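Local coordinates for putative GAF sensor protein (Burkholderia vietnamiensis, PDB 5HL6) that probably reduces free L-methionine-(R)-S-oxide to methionine, as a GAF-domain protein of the free methionine sulfoxide reductase family, at residues E124-L129 and I137-V142. Residues are numbered along the deposited sequence; the frame is centred on the assembly and turned at random.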
ATOM      1  N   GLU B 124       3.427  17.540   8.230  1.00 25.84           N
ATOM      2  CA  GLU B 124       2.372  16.560   8.041  1.00 28.61           C
ATOM      3  C   GLU B 124       1.093  17.289   7.669  1.00 27.91           C
ATOM      4  O   GLU B 124       0.857  18.419   8.108  1.00 31.26           O
ATOM      5  CB  GLU B 124       2.188  15.727   9.318  1.00 32.50           C
ATOM      6  CG  GLU B 124       1.019  14.749   9.306  1.00 29.78           C
ATOM      7  CD  GLU B 124       0.982  13.877  10.550  1.00 35.28           C
ATOM      8  OE1 GLU B 124       0.338  12.806  10.519  1.00 35.04           O
ATOM      9  OE2 GLU B 124       1.594  14.270  11.564  1.00 39.67           O
ATOM     10  N   ILE B 125       0.282  16.638   6.846  1.00 26.46           N
ATOM     11  CA  ILE B 125      -1.061  17.104   6.531  1.00 26.76           C
ATOM     12  C   ILE B 125      -1.997  15.907   6.651  1.00 30.02           C
ATOM     13  O   ILE B 125      -1.680  14.810   6.161  1.00 24.98           O
ATOM     14  CB  ILE B 125      -1.132  17.743   5.130  1.00 31.21           C
ATOM     15  CG1 ILE B 125      -2.553  18.190   4.816  1.00 38.76           C
ATOM     16  CG2 ILE B 125      -0.655  16.764   4.044  1.00 32.25           C
ATOM     17  CD1 ILE B 125      -2.650  18.994   3.554  1.00 44.86           C
ATOM     18  N   VAL B 126      -3.120  16.101   7.348  1.00 25.69           N
ATOM     19  CA  VAL B 126      -4.132  15.060   7.519  1.00 23.40           C
ATOM     20  C   VAL B 126      -5.480  15.607   7.080  1.00 23.77           C
ATOM     21  O   VAL B 126      -5.948  16.612   7.627  1.00 26.51           O
ATOM     22  CB  VAL B 126      -4.222  14.554   8.968  1.00 25.88           C
ATOM     23  CG1 VAL B 126      -5.230  13.422   9.019  1.00 19.62           C
ATOM     24  CG2 VAL B 126      -2.862  14.083   9.463  1.00 24.99           C
ATOM     25  N   VAL B 127      -6.114  14.929   6.128  1.00 21.17           N
ATOM     26  CA  VAL B 127      -7.389  15.347   5.547  1.00 25.36           C
ATOM     27  C   VAL B 127      -8.459  14.362   6.003  1.00 21.22           C
ATOM     28  O   VAL B 127      -8.372  13.172   5.677  1.00 22.52           O
ATOM     29  CB  VAL B 127      -7.316  15.405   4.012  1.00 24.17           C
ATOM     30  CG1 VAL B 127      -8.679  15.808   3.411  1.00 22.72           C
ATOM     31  CG2 VAL B 127      -6.229  16.367   3.565  1.00 23.49           C
ATOM     32  N   PRO B 128      -9.484  14.797   6.732  1.00 21.47           N
ATOM     33  CA  PRO B 128     -10.570  13.877   7.087  1.00 17.93           C
ATOM     34  C   PRO B 128     -11.384  13.493   5.860  1.00 23.10           C
ATOM     35  O   PRO B 128     -11.545  14.279   4.924  1.00 22.71           O
ATOM     36  CB  PRO B 128     -11.405  14.683   8.086  1.00 25.30           C
ATOM     37  CG  PRO B 128     -11.145  16.111   7.710  1.00 27.71           C
ATOM     38  CD  PRO B 128      -9.708  16.153   7.264  1.00 23.66           C
ATOM     39  N   LEU B 129     -11.887  12.259   5.871  1.00 19.41           N
ATOM     40  CA  LEU B 129     -12.677  11.693   4.782  1.00 22.58           C
ATOM     41  C   LEU B 129     -14.073  11.433   5.312  1.00 23.16           C
ATOM     42  O   LEU B 129     -14.243  10.658   6.259  1.00 23.61           O
ATOM     43  CB  LEU B 129     -12.053  10.393   4.262  1.00 22.75           C
ATOM     44  CG  LEU B 129     -10.593  10.509   3.829  1.00 23.88           C
ATOM     45  CD1 LEU B 129      -9.957   9.106   3.645  1.00 19.71           C
ATOM     46  CD2 LEU B 129     -10.477  11.351   2.558  1.00 23.30           C
ATOM     47  N   ILE B 137     -15.409   8.378   7.113  1.00 19.10           N
ATOM     48  CA  ILE B 137     -14.725   7.293   6.399  1.00 18.98           C
ATOM     49  C   ILE B 137     -13.383   6.982   7.052  1.00 22.55           C
ATOM     50  O   ILE B 137     -13.050   5.817   7.313  1.00 21.91           O
ATOM     51  CB  ILE B 137     -14.533   7.649   4.912  1.00 16.91           C
ATOM     52  CG1 ILE B 137     -15.886   7.835   4.215  1.00 23.63           C
ATOM     53  CG2 ILE B 137     -13.637   6.558   4.185  1.00 17.85           C
ATOM     54  CD1 ILE B 137     -15.816   8.560   2.870  1.00 19.14           C
ATOM     55  N   GLY B 138     -12.591   8.017   7.311  1.00 20.54           N
ATOM     56  CA  GLY B 138     -11.258   7.872   7.897  1.00 23.85           C
ATOM     57  C   GLY B 138     -10.475   9.157   7.679  1.00 22.03           C
ATOM     58  O   GLY B 138     -11.048  10.245   7.638  1.00 21.69           O
ATOM     59  N   VAL B 139      -9.155   9.018   7.523  1.00 19.13           N
ATOM     60  CA  VAL B 139      -8.323  10.166   7.184  1.00 18.29           C
ATOM     61  C   VAL B 139      -7.297   9.769   6.137  1.00 20.24           C
ATOM     62  O   VAL B 139      -6.922   8.604   6.008  1.00 22.44           O
ATOM     63  CB  VAL B 139      -7.599  10.767   8.406  1.00 22.59           C
ATOM     64  CG1 VAL B 139      -8.588  11.083   9.536  1.00 27.52           C
ATOM     65  CG2 VAL B 139      -6.480   9.840   8.869  1.00 20.83           C
ATOM     66  N   TRP B 140      -6.852  10.772   5.385  1.00 20.67           N
ATOM     67  CA  TRP B 140      -5.704  10.681   4.492  1.00 19.13           C
ATOM     68  C   TRP B 140      -4.550  11.425   5.149  1.00 24.80           C
ATOM     69  O   TRP B 140      -4.720  12.580   5.554  1.00 21.24           O
ATOM     70  CB  TRP B 140      -6.048  11.300   3.131  1.00 19.25           C
ATOM     71  CG  TRP B 140      -4.871  11.578   2.245  1.00 19.57           C
ATOM     72  CD1 TRP B 140      -4.339  12.797   1.958  1.00 25.60           C
ATOM     73  CD2 TRP B 140      -4.087  10.614   1.519  1.00 18.41           C
ATOM     74  NE1 TRP B 140      -3.272  12.659   1.104  1.00 23.96           N
ATOM     75  CE2 TRP B 140      -3.097  11.331   0.818  1.00 21.73           C
ATOM     76  CE3 TRP B 140      -4.129   9.225   1.395  1.00 22.30           C
ATOM     77  CZ2 TRP B 140      -2.141  10.704   0.018  1.00 24.14           C
ATOM     78  CZ3 TRP B 140      -3.185   8.600   0.594  1.00 25.56           C
ATOM     79  CH2 TRP B 140      -2.206   9.343  -0.089  1.00 24.69           C
ATOM     80  N   ASP B 141      -3.392  10.768   5.276  1.00 19.99           N
ATOM     81  CA  ASP B 141      -2.253  11.307   6.026  1.00 24.34           C
ATOM     82  C   ASP B 141      -1.007  11.310   5.151  1.00 22.83           C
ATOM     83  O   ASP B 141      -0.672  10.285   4.556  1.00 25.77           O
ATOM     84  CB  ASP B 141      -2.001  10.477   7.296  1.00 21.57           C
ATOM     85  CG  ASP B 141      -0.783  10.945   8.087  1.00 23.02           C
ATOM     86  OD1 ASP B 141      -0.443  12.149   8.064  1.00 27.98           O
ATOM     87  OD2 ASP B 141      -0.162  10.095   8.744  1.00 32.58           O
ATOM     88  N   VAL B 142      -0.305  12.451   5.089  1.00 22.83           N
ATOM     89  CA  VAL B 142       0.943  12.571   4.334  1.00 24.95           C
ATOM     90  C   VAL B 142       1.989  13.243   5.205  1.00 22.77           C
ATOM     91  O   VAL B 142       1.704  14.245   5.869  1.00 24.22           O
ATOM     92  CB  VAL B 142       0.771  13.367   3.023  1.00 29.73           C
ATOM     93  CG1 VAL B 142       2.069  13.347   2.213  1.00 25.70           C
ATOM     94  CG2 VAL B 142      -0.355  12.787   2.192  1.00 33.65           C
TER
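A β-hairpin of the antiparallel sheet of the GAF domain brings I125, V127 and L129 of strand 123-130 opposite V142, W140 and G138 of strand 136-144, with a classic β bulge near the turn. The short segments run at 161° to each other. I125 and V142 exchange two backbone hydrogen bonds, as do V127 and W140, whose V127 N to W140 O bond measures 2.8 Å. At the bulge, I137 and G138 both face L129: L129 O accepts from I137 N at 2.7 Å and, more loosely, from G138 N at 3.3 Å, both donors arriving from the same face of the carbonyl plane. On the sheet face bearing I125, V127, L129, W140 and V142, the side chains of I125 and W140 touch M158 of helix 152-176. I125 and V142 lie side by side and point the same way, CG2 of I125 meeting CB of V142 at 3.8 Å. V127 CG2 sits at the edge of the W140 indole, near its plane, while F48 meets that ring edge-to-face. With L129 CG anti to its own carbonyl carbon (chi1 -55°), CD1 reaches across the G138 position to the backbone of V139, 3.7 Å from V139 C. On the other face, where V126 touches V92 and A96 of helix 91-99, V126 puts its CG1 against V139 CB at 3.6 Å and its CG2 against the D141 carboxylate. The extended chain of E124 meets D141 nearly at right angles, their carboxylate planes 36° apart. D143 adds a third acid close by, and E124 OE1 and D141 OD1 are just 2.7 Å apart.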